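Side-chain contacts in transcription factor tau 138 kDa subunit (Saccharomyces cerevisiae, PDB 5AIM), which helps the TFIIIC complex bind boxB promoter sites of tRNA genes and recruit RNA polymerase III, represented here by its central extended winged-helix domain: residues Lys20-Asn23 and Val28-Leu31; Gly56-Met61 and Glu65-Arg70; Arg77-Leu82 and Asp88-Tyr93. All coordinates share one frame; numbering follows the deposited sequence.

Contact 1: Lys20-Asn23 and Val28-Leu31; sequences KVMN and VAYL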
ATOM      1  N   LYS A  20       4.376  -4.429  -6.219  1.00 17.86           N
ATOM      2  CA  LYS A  20       5.761  -4.913  -6.130  1.00 19.01           C
ATOM      3  C   LYS A  20       6.407  -4.579  -4.778  1.00 17.97           C
ATOM      4  O   LYS A  20       7.099  -5.414  -4.169  1.00 19.09           O
ATOM      5  CB  LYS A  20       6.613  -4.364  -7.285  1.00 20.83           C
ATOM      6  CG  LYS A  20       8.105  -4.699  -7.216  1.00 24.48           C
ATOM      7  CD  LYS A  20       8.382  -6.193  -7.211  1.00 46.03           C
ATOM      8  CE  LYS A  20       8.305  -6.784  -8.605  1.00 44.78           C
ATOM      9  NZ  LYS A  20       8.414  -8.268  -8.557  1.00 77.07           N
ATOM     10  N   VAL A  21       6.178  -3.356  -4.310  1.00 18.01           N
ATOM     11  CA  VAL A  21       6.704  -2.945  -3.013  1.00 17.41           C
ATOM     12  C   VAL A  21       6.096  -3.798  -1.903  1.00 17.91           C
ATOM     13  O   VAL A  21       6.817  -4.263  -1.018  1.00 18.02           O
ATOM     14  CB  VAL A  21       6.465  -1.447  -2.767  1.00 18.50           C
ATOM     15  CG1 VAL A  21       6.745  -1.067  -1.328  1.00 20.48           C
ATOM     16  CG2 VAL A  21       7.327  -0.629  -3.711  1.00 20.34           C
ATOM     17  N   MET A  22       4.786  -4.020  -1.961  1.00 17.32           N
ATOM     18  CA  MET A  22       4.157  -4.858  -0.949  1.00 17.68           C
ATOM     19  C   MET A  22       4.755  -6.256  -0.929  1.00 18.12           C
ATOM     20  O   MET A  22       5.023  -6.795   0.152  1.00 19.13           O
ATOM     21  CB  MET A  22       2.643  -4.918  -1.144  1.00 17.51           C
ATOM     22  CG  MET A  22       1.934  -3.646  -0.700  1.00 21.60           C
ATOM     23  SD  MET A  22       2.040  -3.337   1.080  1.00 19.93           S
ATOM     24  CE  MET A  22       1.057  -4.698   1.719  1.00 21.24           C
ATOM     25  N   ASN A  23       4.992  -6.850  -2.098  1.00 19.79           N
ATOM     26  CA  ASN A  23       5.687  -8.137  -2.092  1.00 20.67           C
ATOM     27  C   ASN A  23       7.088  -8.041  -1.498  1.00 21.60           C
ATOM     28  O   ASN A  23       7.503  -8.890  -0.699  1.00 22.73           O
ATOM     29  CB  ASN A  23       5.770  -8.732  -3.492  1.00 23.70           C
ATOM     30  CG  ASN A  23       4.554  -9.551  -3.835  1.00 32.82           C
ATOM     31  OD1 ASN A  23       4.502 -10.752  -3.572  1.00 53.48           O
ATOM     32  ND2 ASN A  23       3.551  -8.900  -4.395  1.00 27.32           N
ATOM     33  N   VAL A  28       2.867  -6.976   4.332  1.00 18.37           N
ATOM     34  CA  VAL A  28       2.081  -6.268   5.342  1.00 17.94           C
ATOM     35  C   VAL A  28       2.732  -4.919   5.579  1.00 18.92           C
ATOM     36  O   VAL A  28       3.962  -4.832   5.704  1.00 19.90           O
ATOM     37  CB  VAL A  28       2.037  -7.026   6.683  1.00 20.08           C
ATOM     38  CG1 VAL A  28       1.018  -6.381   7.607  1.00 23.39           C
ATOM     39  CG2 VAL A  28       1.704  -8.489   6.472  1.00 23.04           C
ATOM     40  N   ALA A  29       1.926  -3.864   5.631  1.00 18.94           N
ATOM     41  CA  ALA A  29       2.468  -2.540   5.922  1.00 22.78           C
ATOM     42  C   ALA A  29       1.428  -1.624   6.526  1.00 19.81           C
ATOM     43  O   ALA A  29       0.259  -1.667   6.151  1.00 21.75           O
ATOM     44  CB  ALA A  29       3.026  -1.908   4.659  1.00 22.89           C
ATOM     45  N   TYR A  30       1.853  -0.804   7.483  1.00 20.58           N
ATOM     46  CA  TYR A  30       1.048   0.325   7.905  1.00 19.54           C
ATOM     47  C   TYR A  30       1.065   1.391   6.815  1.00 19.60           C
ATOM     48  O   TYR A  30       2.105   1.658   6.202  1.00 20.19           O
ATOM     49  CB  TYR A  30       1.580   0.903   9.219  1.00 21.58           C
ATOM     50  CG  TYR A  30       1.204   0.124  10.461  1.00 23.93           C
ATOM     51  CD1 TYR A  30      -0.109  -0.270  10.694  1.00 25.09           C
ATOM     52  CD2 TYR A  30       2.159  -0.196  11.415  1.00 25.89           C
ATOM     53  CE1 TYR A  30      -0.452  -0.971  11.832  1.00 29.42           C
ATOM     54  CE2 TYR A  30       1.820  -0.894  12.568  1.00 27.53           C
ATOM     55  CZ  TYR A  30       0.511  -1.280  12.768  1.00 29.42           C
ATOM     56  OH  TYR A  30       0.156  -1.978  13.902  1.00 32.46           O
ATOM     57  N   LEU A  31      -0.097   1.986   6.575  1.00 22.03           N
ATOM     58  CA  LEU A  31      -0.215   3.071   5.620  1.00 22.43           C
ATOM     59  C   LEU A  31       0.223   4.357   6.305  1.00 21.87           C
ATOM     60  O   LEU A  31      -0.524   4.965   7.070  1.00 26.86           O
ATOM     61  CB  LEU A  31      -1.653   3.159   5.112  1.00 25.24           C
ATOM     62  CG  LEU A  31      -1.898   3.649   3.689  1.00 40.17           C
ATOM     63  CD1 LEU A  31      -1.175   2.759   2.684  1.00 28.28           C
ATOM     64  CD2 LEU A  31      -3.402   3.672   3.423  1.00 28.84           C
TER
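In the winged-helix fold, the end of the first helix is joined to the first strand by a short turn, and here M22 on helix 5-24 closes that corner against V28 and A29 on strand 28-30. The closest pair of alpha carbons across the contact, M22 CA and V28 CA, is 6.8 Å apart, and the segments bury 104 Å² together, so the contact is small and rests largely on one side chain. M22 starts out running past the strand rather than at it, and its bends at chi2 (-66°) and chi3 (-67°) curl the thioether round so that sulfur and methyl both face the strand. The sulfur sits beside the A29 methyl, with M22 SD 4.0 Å from A29 CB. One bond further on, M22 CE comes up against strand backbone, 3.9 Å from V28 N and 4.1 Å from V28 CA. All are van der Waals distances. The two strand residues take part differently: the CB of A29 points at the helix, whereas that of V28 points away from it, and V28 meets the methionine through its main chain. A methyl is all that A29 places between strand and helix, which is consistent with the sulfur lying this near the strand. Strand 28-30 is an edge of the antiparallel sheet within this chain; the backbone of A29 pairs with that of I80 in strand 78-81, and M22 also packs on the I80 side chain. F35 of helix 33-43 adds a further neighbour to M22, while the side chain of V28, on the sheet face turned from the methionine, meets I90 and Y93 of helix 87-96. The strand is thus covered by helices 5-24 and 87-96.

Contact 2: Gly56-Met61 and Glu65-Arg70; sequences GDVDLM and EKLGAR
M61 and L67 meet where helix 52-63, the third helix of the winged-helix fold, ends in a Schellman motif and the chain turns into strand 68-71. E65 is the residue that leaves helical geometry with positive phi, and it reverses the chain so that K66 and L67 come back alongside the last turns. The tight part lies inward. L67 directs its side chain at the helix, and the two side chains cross obliquely, CG and CD1 of the leucine against CB and CE of the methionine: L67 CD1 lies 3.8 Å from M61 CB, while M61 CE approaches L67 CG at 4.1 Å. The methionine bends only at its last torsion (chi3 77°), which turns CE out of line with the extended chain, back to L67 CG, and lets both ends of one side chain touch the leucine. V58, one turn earlier, is looser, with V58 CG1 4.5 Å from L67 CD1. Beyond the segments, I18 of helix 5-24 packs on both V58 and M61, which places this side of the contact in the core between two helices. The outer side is different. The CB of K66 faces the helix, 3.7 Å from M61 O, but the rest of the lysine chain leads away, and its NZ makes a weak hydrogen bond to S64 OG. The CB of E65 points away from the helix, and the residue is exposed. Between the two sides stands the M61 carbonyl, whose oxygen takes a weak hydrogen bond from K66 N (2.9 Å) and a better-aligned one from L67 N. In the latter, L67 N stands 3.2 Å from M61 O with an N-H...O angle of 155°, and the donor nitrogen lies above the carbonyl plane, 60° out of it.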
ATOM      1  N   GLY A  56      -4.690   7.484  -3.579  1.00 28.99           N
ATOM      2  CA  GLY A  56      -5.790   7.154  -4.480  1.00 28.69           C
ATOM      3  C   GLY A  56      -5.706   5.747  -5.072  1.00 25.29           C
ATOM      4  O   GLY A  56      -6.703   4.995  -5.136  1.00 25.40           O
ATOM      5  N   ASP A  57      -4.507   5.381  -5.503  1.00 23.38           N
ATOM      6  CA  ASP A  57      -4.303   4.078  -6.120  1.00 21.29           C
ATOM      7  C   ASP A  57      -4.276   2.948  -5.093  1.00 20.49           C
ATOM      8  O   ASP A  57      -4.782   1.839  -5.361  1.00 23.83           O
ATOM      9  CB  ASP A  57      -3.059   4.109  -6.998  1.00 22.09           C
ATOM     10  CG  ASP A  57      -3.305   4.867  -8.289  1.00 23.70           C
ATOM     11  OD1 ASP A  57      -4.366   4.627  -8.911  1.00 24.97           O
ATOM     12  OD2 ASP A  57      -2.484   5.727  -8.669  1.00 27.78           O
ATOM     13  N   VAL A  58      -3.743   3.228  -3.902  1.00 21.60           N
ATOM     14  CA  VAL A  58      -3.933   2.286  -2.804  1.00 22.56           C
ATOM     15  C   VAL A  58      -5.433   2.007  -2.606  1.00 26.89           C
ATOM     16  O   VAL A  58      -5.863   0.846  -2.486  1.00 24.38           O
ATOM     17  CB  VAL A  58      -3.321   2.807  -1.497  1.00 21.67           C
ATOM     18  CG1 VAL A  58      -3.746   1.934  -0.308  1.00 25.61           C
ATOM     19  CG2 VAL A  58      -1.810   2.849  -1.620  1.00 22.62           C
ATOM     20  N   ASP A  59      -6.234   3.071  -2.592  1.00 23.25           N
ATOM     21  CA  ASP A  59      -7.673   2.919  -2.395  1.00 26.88           C
ATOM     22  C   ASP A  59      -8.301   2.089  -3.519  1.00 26.06           C
ATOM     23  O   ASP A  59      -9.124   1.187  -3.262  1.00 26.66           O
ATOM     24  CB  ASP A  59      -8.363   4.282  -2.311  1.00 28.60           C
ATOM     25  CG  ASP A  59      -8.089   4.998  -1.004  1.00 50.11           C
ATOM     26  OD1 ASP A  59      -7.622   4.346  -0.047  1.00 53.45           O
ATOM     27  OD2 ASP A  59      -8.352   6.218  -0.933  1.00 41.19           O
ATOM     28  N   LEU A  60      -7.923   2.390  -4.763  1.00 26.16           N
ATOM     29  CA  LEU A  60      -8.410   1.574  -5.874  1.00 26.48           C
ATOM     30  C   LEU A  60      -8.079   0.103  -5.655  1.00 23.04           C
ATOM     31  O   LEU A  60      -8.914  -0.776  -5.891  1.00 28.91           O
ATOM     32  CB  LEU A  60      -7.839   2.037  -7.211  1.00 24.40           C
ATOM     33  CG  LEU A  60      -8.330   3.373  -7.755  1.00 26.60           C
ATOM     34  CD1 LEU A  60      -7.722   3.621  -9.122  1.00 26.95           C
ATOM     35  CD2 LEU A  60      -9.843   3.411  -7.828  1.00 28.97           C
ATOM     36  N   MET A  61      -6.864  -0.170  -5.188  1.00 23.46           N
ATOM     37  CA  MET A  61      -6.471  -1.555  -4.921  1.00 22.85           C
ATOM     38  C   MET A  61      -7.220  -2.213  -3.759  1.00 25.72           C
ATOM     39  O   MET A  61      -7.553  -3.397  -3.820  1.00 24.44           O
ATOM     40  CB  MET A  61      -4.969  -1.634  -4.700  1.00 22.61           C
ATOM     41  CG  MET A  61      -4.217  -1.267  -5.949  1.00 19.67           C
ATOM     42  SD  MET A  61      -2.457  -1.139  -5.685  1.00 21.94           S
ATOM     43  CE  MET A  61      -1.999  -2.870  -5.624  1.00 22.97           C
ATOM     44  N   GLU A  65      -9.965  -5.365  -4.110  1.00 27.03           N
ATOM     45  CA  GLU A  65      -9.544  -6.533  -3.331  1.00 30.07           C
ATOM     46  C   GLU A  65      -8.167  -7.079  -3.729  1.00 27.71           C
ATOM     47  O   GLU A  65      -7.831  -8.224  -3.420  1.00 28.52           O
ATOM     48  CB  GLU A  65     -10.613  -7.634  -3.369  1.00 38.48           C
ATOM     49  CG  GLU A  65     -11.989  -7.142  -2.932  1.00 44.23           C
ATOM     50  CD  GLU A  65     -13.025  -8.249  -2.846  1.00 70.64           C
ATOM     51  OE1 GLU A  65     -12.672  -9.427  -3.063  1.00 51.62           O
ATOM     52  OE2 GLU A  65     -14.198  -7.935  -2.557  1.00 79.63           O
ATOM     53  N   LYS A  66      -7.367  -6.249  -4.391  1.00 23.84           N
ATOM     54  CA  LYS A  66      -5.968  -6.581  -4.649  1.00 22.37           C
ATOM     55  C   LYS A  66      -5.169  -6.461  -3.359  1.00 23.79           C
ATOM     56  O   LYS A  66      -4.128  -7.100  -3.195  1.00 24.91           O
ATOM     57  CB  LYS A  66      -5.391  -5.655  -5.714  1.00 23.24           C
ATOM     58  CG  LYS A  66      -6.036  -5.844  -7.075  1.00 22.88           C
ATOM     59  CD  LYS A  66      -5.434  -4.903  -8.097  1.00 22.64           C
ATOM     60  CE  LYS A  66      -5.836  -5.269  -9.515  1.00 21.70           C
ATOM     61  NZ  LYS A  66      -7.284  -5.047  -9.785  1.00 22.47           N
ATOM     62  N   LEU A  67      -5.668  -5.624  -2.453  1.00 22.52           N
ATOM     63  CA  LEU A  67      -5.102  -5.482  -1.116  1.00 22.28           C
ATOM     64  C   LEU A  67      -6.196  -5.633  -0.089  1.00 24.14           C
ATOM     65  O   LEU A  67      -7.321  -5.206  -0.313  1.00 27.43           O
ATOM     66  CB  LEU A  67      -4.484  -4.102  -0.930  1.00 24.27           C
ATOM     67  CG  LEU A  67      -3.279  -3.737  -1.790  1.00 22.19           C
ATOM     68  CD1 LEU A  67      -2.907  -2.283  -1.530  1.00 24.26           C
ATOM     69  CD2 LEU A  67      -2.108  -4.663  -1.501  1.00 24.54           C
ATOM     70  N   GLY A  68      -5.850  -6.239   1.040  1.00 23.44           N
ATOM     71  CA  GLY A  68      -6.695  -6.199   2.219  1.00 24.29           C
ATOM     72  C   GLY A  68      -6.326  -4.973   3.029  1.00 23.56           C
ATOM     73  O   GLY A  68      -5.186  -4.494   2.958  1.00 23.37           O
ATOM     74  N   ALA A  69      -7.288  -4.479   3.807  1.00 25.30           N
ATOM     75  CA  ALA A  69      -7.075  -3.312   4.649  1.00 25.58           C
ATOM     76  C   ALA A  69      -7.890  -3.401   5.928  1.00 26.25           C
ATOM     77  O   ALA A  69      -9.036  -3.840   5.913  1.00 29.55           O
ATOM     78  CB  ALA A  69      -7.419  -2.040   3.888  1.00 30.29           C
ATOM     79  N   ARG A  70      -7.295  -2.994   7.043  1.00 25.27           N
ATOM     80  CA  ARG A  70      -8.074  -2.907   8.274  1.00 32.50           C
ATOM     81  C   ARG A  70      -7.399  -2.019   9.298  1.00 31.39           C
ATOM     82  O   ARG A  70      -6.187  -1.826   9.255  1.00 29.17           O
ATOM     83  CB  ARG A  70      -8.351  -4.303   8.850  1.00 43.10           C
ATOM     84  CG  ARG A  70      -7.186  -4.966   9.567  1.00 54.11           C
ATOM     85  CD  ARG A  70      -7.665  -6.196  10.335  1.00 38.51           C
ATOM     86  NE  ARG A  70      -7.751  -7.374   9.475  1.00 62.79           N
ATOM     87  CZ  ARG A  70      -7.112  -8.522   9.688  1.00 30.25           C
ATOM     88  NH1 ARG A  70      -6.330  -8.686  10.750  1.00 36.32           N
ATOM     89  NH2 ARG A  70      -7.268  -9.520   8.829  1.00 37.02           N
TER

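Contact 3: Arg77-Leu82 and Asp88-Tyr93; sequences RKIIFL and DAIQRY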
ATOM      1  N   ARG A  77      -3.769   2.689  13.600  1.00 26.49           N
ATOM      2  CA  ARG A  77      -3.143   2.796  12.284  1.00 28.68           C
ATOM      3  C   ARG A  77      -3.845   1.890  11.288  1.00 50.66           C
ATOM      4  O   ARG A  77      -4.420   0.877  11.672  1.00 29.67           O
ATOM      5  CB  ARG A  77      -1.666   2.435  12.379  1.00 31.05           C
ATOM      6  CG  ARG A  77      -0.844   3.507  13.059  1.00 34.56           C
ATOM      7  CD  ARG A  77       0.608   3.109  13.200  1.00 30.72           C
ATOM      8  NE  ARG A  77       0.769   2.024  14.162  1.00 42.46           N
ATOM      9  CZ  ARG A  77       1.830   1.862  14.947  1.00 42.73           C
ATOM     10  NH1 ARG A  77       2.841   2.720  14.901  1.00 68.03           N
ATOM     11  NH2 ARG A  77       1.877   0.837  15.786  1.00 47.63           N
ATOM     12  N   LYS A  78      -3.813   2.264  10.011  1.00 35.70           N
ATOM     13  CA  LYS A  78      -4.406   1.431   8.974  1.00 29.37           C
ATOM     14  C   LYS A  78      -3.362   0.475   8.428  1.00 27.77           C
ATOM     15  O   LYS A  78      -2.274   0.897   8.043  1.00 26.49           O
ATOM     16  CB  LYS A  78      -4.977   2.274   7.836  1.00 32.20           C
ATOM     17  CG  LYS A  78      -5.851   1.463   6.892  1.00 43.63           C
ATOM     18  CD  LYS A  78      -6.560   2.324   5.860  1.00 70.04           C
ATOM     19  N   ILE A  79      -3.694  -0.812   8.426  1.00 24.94           N
ATOM     20  CA  ILE A  79      -2.838  -1.842   7.861  1.00 24.60           C
ATOM     21  C   ILE A  79      -3.352  -2.211   6.485  1.00 22.01           C
ATOM     22  O   ILE A  79      -4.559  -2.429   6.309  1.00 22.49           O
ATOM     23  CB  ILE A  79      -2.857  -3.145   8.692  1.00 27.88           C
ATOM     24  CG1 ILE A  79      -2.746  -2.868  10.188  1.00 50.94           C
ATOM     25  CG2 ILE A  79      -1.730  -4.063   8.243  1.00 32.30           C
ATOM     26  CD1 ILE A  79      -3.018  -4.095  11.043  1.00 67.21           C
ATOM     27  N   ILE A  80      -2.434  -2.281   5.522  1.00 20.95           N
ATOM     28  CA  ILE A  80      -2.714  -2.911   4.236  1.00 20.06           C
ATOM     29  C   ILE A  80      -1.883  -4.178   4.118  1.00 19.45           C
ATOM     30  O   ILE A  80      -0.796  -4.292   4.715  1.00 20.66           O
ATOM     31  CB  ILE A  80      -2.471  -1.978   3.021  1.00 21.28           C
ATOM     32  CG1 ILE A  80      -1.048  -1.415   3.015  1.00 21.40           C
ATOM     33  CG2 ILE A  80      -3.515  -0.864   3.009  1.00 24.32           C
ATOM     34  CD1 ILE A  80      -0.655  -0.798   1.677  1.00 25.83           C
ATOM     35  N   PHE A  81      -2.412  -5.144   3.379  1.00 19.19           N
ATOM     36  CA  PHE A  81      -1.729  -6.418   3.246  1.00 19.05           C
ATOM     37  C   PHE A  81      -2.103  -7.143   1.963  1.00 20.25           C
ATOM     38  O   PHE A  81      -3.180  -6.949   1.422  1.00 21.31           O
ATOM     39  CB  PHE A  81      -1.988  -7.306   4.477  1.00 22.45           C
ATOM     40  CG  PHE A  81      -3.440  -7.475   4.826  1.00 23.09           C
ATOM     41  CD1 PHE A  81      -4.083  -6.548   5.626  1.00 25.97           C
ATOM     42  CD2 PHE A  81      -4.152  -8.576   4.383  1.00 23.37           C
ATOM     43  CE1 PHE A  81      -5.413  -6.706   5.962  1.00 30.73           C
ATOM     44  CE2 PHE A  81      -5.482  -8.739   4.714  1.00 27.63           C
ATOM     45  CZ  PHE A  81      -6.113  -7.804   5.507  1.00 25.58           C
ATOM     46  N   LEU A  82      -1.180  -7.964   1.472  1.00 19.72           N
ATOM     47  CA  LEU A  82      -1.496  -8.884   0.391  1.00 19.85           C
ATOM     48  C   LEU A  82      -2.505  -9.888   0.938  1.00 23.42           C
ATOM     49  O   LEU A  82      -2.275 -10.482   1.991  1.00 23.19           O
ATOM     50  CB  LEU A  82      -0.236  -9.588  -0.102  1.00 22.88           C
ATOM     51  CG  LEU A  82       0.804  -8.673  -0.747  1.00 21.14           C
ATOM     52  CD1 LEU A  82       2.074  -9.435  -1.113  1.00 21.81           C
ATOM     53  CD2 LEU A  82       0.243  -7.993  -1.992  1.00 23.65           C
ATOM     54  N   ASP A  88      -0.930 -14.844  10.586  1.00 30.32           N
ATOM     55  CA  ASP A  88       0.263 -14.963  11.418  1.00 31.89           C
ATOM     56  C   ASP A  88       1.245 -13.830  11.104  1.00 27.55           C
ATOM     57  O   ASP A  88       1.762 -13.167  12.012  1.00 30.77           O
ATOM     58  CB  ASP A  88       0.934 -16.322  11.211  1.00 47.09           C
ATOM     59  CG  ASP A  88       2.198 -16.477  12.034  1.00 99.55           C
ATOM     60  OD1 ASP A  88       2.092 -16.821  13.230  1.00 79.47           O
ATOM     61  OD2 ASP A  88       3.299 -16.255  11.486  1.00 88.75           O
ATOM     62  N   ALA A  89       1.483 -13.599   9.815  1.00 27.59           N
ATOM     63  CA  ALA A  89       2.386 -12.540   9.378  1.00 25.04           C
ATOM     64  C   ALA A  89       1.861 -11.160   9.766  1.00 23.48           C
ATOM     65  O   ALA A  89       2.619 -10.285  10.195  1.00 25.63           O
ATOM     66  CB  ALA A  89       2.583 -12.620   7.876  1.00 24.88           C
ATOM     67  N   ILE A  90       0.552 -10.973   9.630  1.00 22.97           N
ATOM     68  CA  ILE A  90      -0.064  -9.705   9.985  1.00 23.15           C
ATOM     69  C   ILE A  90       0.141  -9.440  11.481  1.00 23.79           C
ATOM     70  O   ILE A  90       0.595  -8.356  11.874  1.00 24.86           O
ATOM     71  CB  ILE A  90      -1.571  -9.685   9.620  1.00 23.63           C
ATOM     72  CG1 ILE A  90      -1.744  -9.792   8.099  1.00 25.59           C
ATOM     73  CG2 ILE A  90      -2.241  -8.405  10.128  1.00 28.40           C
ATOM     74  CD1 ILE A  90      -3.184  -9.982   7.649  1.00 29.04           C
ATOM     75  N   GLN A  91      -0.178 -10.428  12.311  1.00 25.46           N
ATOM     76  CA  GLN A  91      -0.023 -10.255  13.751  1.00 27.24           C
ATOM     77  C   GLN A  91       1.441 -10.089  14.147  1.00 27.75           C
ATOM     78  O   GLN A  91       1.755  -9.290  15.035  1.00 29.87           O
ATOM     79  CB  GLN A  91      -0.673 -11.410  14.515  1.00 29.81           C
ATOM     80  CG  GLN A  91      -2.190 -11.437  14.395  1.00 39.72           C
ATOM     81  CD  GLN A  91      -2.847 -10.150  14.865  1.00 72.00           C
ATOM     82  OE1 GLN A  91      -2.316  -9.443  15.723  1.00 42.11           O
ATOM     83  NE2 GLN A  91      -4.008  -9.839  14.302  1.00 53.54           N
ATOM     84  N   ARG A  92       2.338 -10.819  13.481  1.00 27.61           N
ATOM     85  CA  ARG A  92       3.769 -10.655  13.739  1.00 29.40           C
ATOM     86  C   ARG A  92       4.200  -9.223  13.433  1.00 26.88           C
ATOM     87  O   ARG A  92       4.933  -8.598  14.210  1.00 29.04           O
ATOM     88  CB  ARG A  92       4.601 -11.654  12.928  1.00 33.65           C
ATOM     89  CG  ARG A  92       4.892 -12.951  13.668  1.00 43.76           C
ATOM     90  CD  ARG A  92       5.913 -13.822  12.939  1.00 44.96           C
ATOM     91  NE  ARG A  92       5.318 -14.583  11.840  1.00 81.28           N
ATOM     92  CZ  ARG A  92       5.389 -14.254  10.551  1.00101.84           C
ATOM     93  NH1 ARG A  92       6.036 -13.163  10.155  1.00 74.55           N
ATOM     94  NH2 ARG A  92       4.807 -15.030   9.647  1.00 70.44           N
ATOM     95  N   TYR A  93       3.728  -8.697  12.308  1.00 24.82           N
ATOM     96  CA  TYR A  93       4.022  -7.312  11.956  1.00 26.25           C
ATOM     97  C   TYR A  93       3.446  -6.335  12.992  1.00 25.91           C
ATOM     98  O   TYR A  93       4.139  -5.421  13.439  1.00 26.42           O
ATOM     99  CB  TYR A  93       3.491  -6.991  10.556  1.00 21.96           C
ATOM    100  CG  TYR A  93       3.733  -5.564  10.108  1.00 20.77           C
ATOM    101  CD1 TYR A  93       4.922  -5.199   9.486  1.00 21.83           C
ATOM    102  CD2 TYR A  93       2.765  -4.588  10.291  1.00 22.05           C
ATOM    103  CE1 TYR A  93       5.137  -3.893   9.071  1.00 24.55           C
ATOM    104  CE2 TYR A  93       2.972  -3.283   9.876  1.00 23.16           C
ATOM    105  CZ  TYR A  93       4.155  -2.941   9.270  1.00 23.70           C
ATOM    106  OH  TYR A  93       4.355  -1.640   8.865  1.00 24.78           O
TER
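I90 lays its terminal methyl over one face of the F81 ring. I90 CD1 is 3.8 Å from the ring centroid and 14° off the ring normal, which meets the definition of a CH-pi contact. The methyl is displaced toward one rim: I90 CD1 is 3.7 Å from F81 CD2 but 4.1 Å from F81 CD1. In I90 the CG1 branch carries this methyl to the ring, while the shorter CG2 branch approaches I79, at a looser 4.5 Å from I79 CD1. One isoleucine therefore spans two residues that point to the same face of strand 78-81. In F81, chi1 of 52° sets the ring on the helix side, between its own backbone N and carbonyl carbon, and chi2 of -86° turns a face to I90 CD1. With the ring of F81 cut back to an alanine, the I90 methyl is likely to lose the aromatic face it rests on, opening a gap between strand and helix. Away from the strand, a salt bridge joins D88 and R92, one turn apart on the helix. R92 grips D88 side-on, with R92 NE 2.6 Å and R92 NH2 2.7 Å from D88 OD2, so a single carboxylate oxygen receives both donors, and the guanidinium lies with one face over A89 CA. Y93 turns toward the strand, and its OH accepts a hydrogen bond from Y30 N. Helix 87-96 thus packs across the sheet, where I90 also touches V28 and R70 of the two flanking strands, while I80 faces the other side, toward M22 of helix 5-24.

Overall arrangement
The three contacts follow one another along the chain, contact 1 closing before contact 2 opens and contact 2 before contact 3, and all reach one three-stranded antiparallel sheet with strand order 1-3-2. Strand 78-81 of contact 3 is central, pairing with strand 28-30 of contact 1 and strand 68-71 of contact 2. The centres of contact 1 and contact 2 lie about 11 Å apart. Those of contact 1 and contact 3 are about 9 Å apart. Contact 2 and contact 3 have centres about 13 Å apart. Contacts 1 and 2 meet in the helical core, where L31 packs on V58 and M22 on L67. Contact 3 adds helix 87-96 on the other sheet face, consistent with the extended winged-helix assignment of this compact domain.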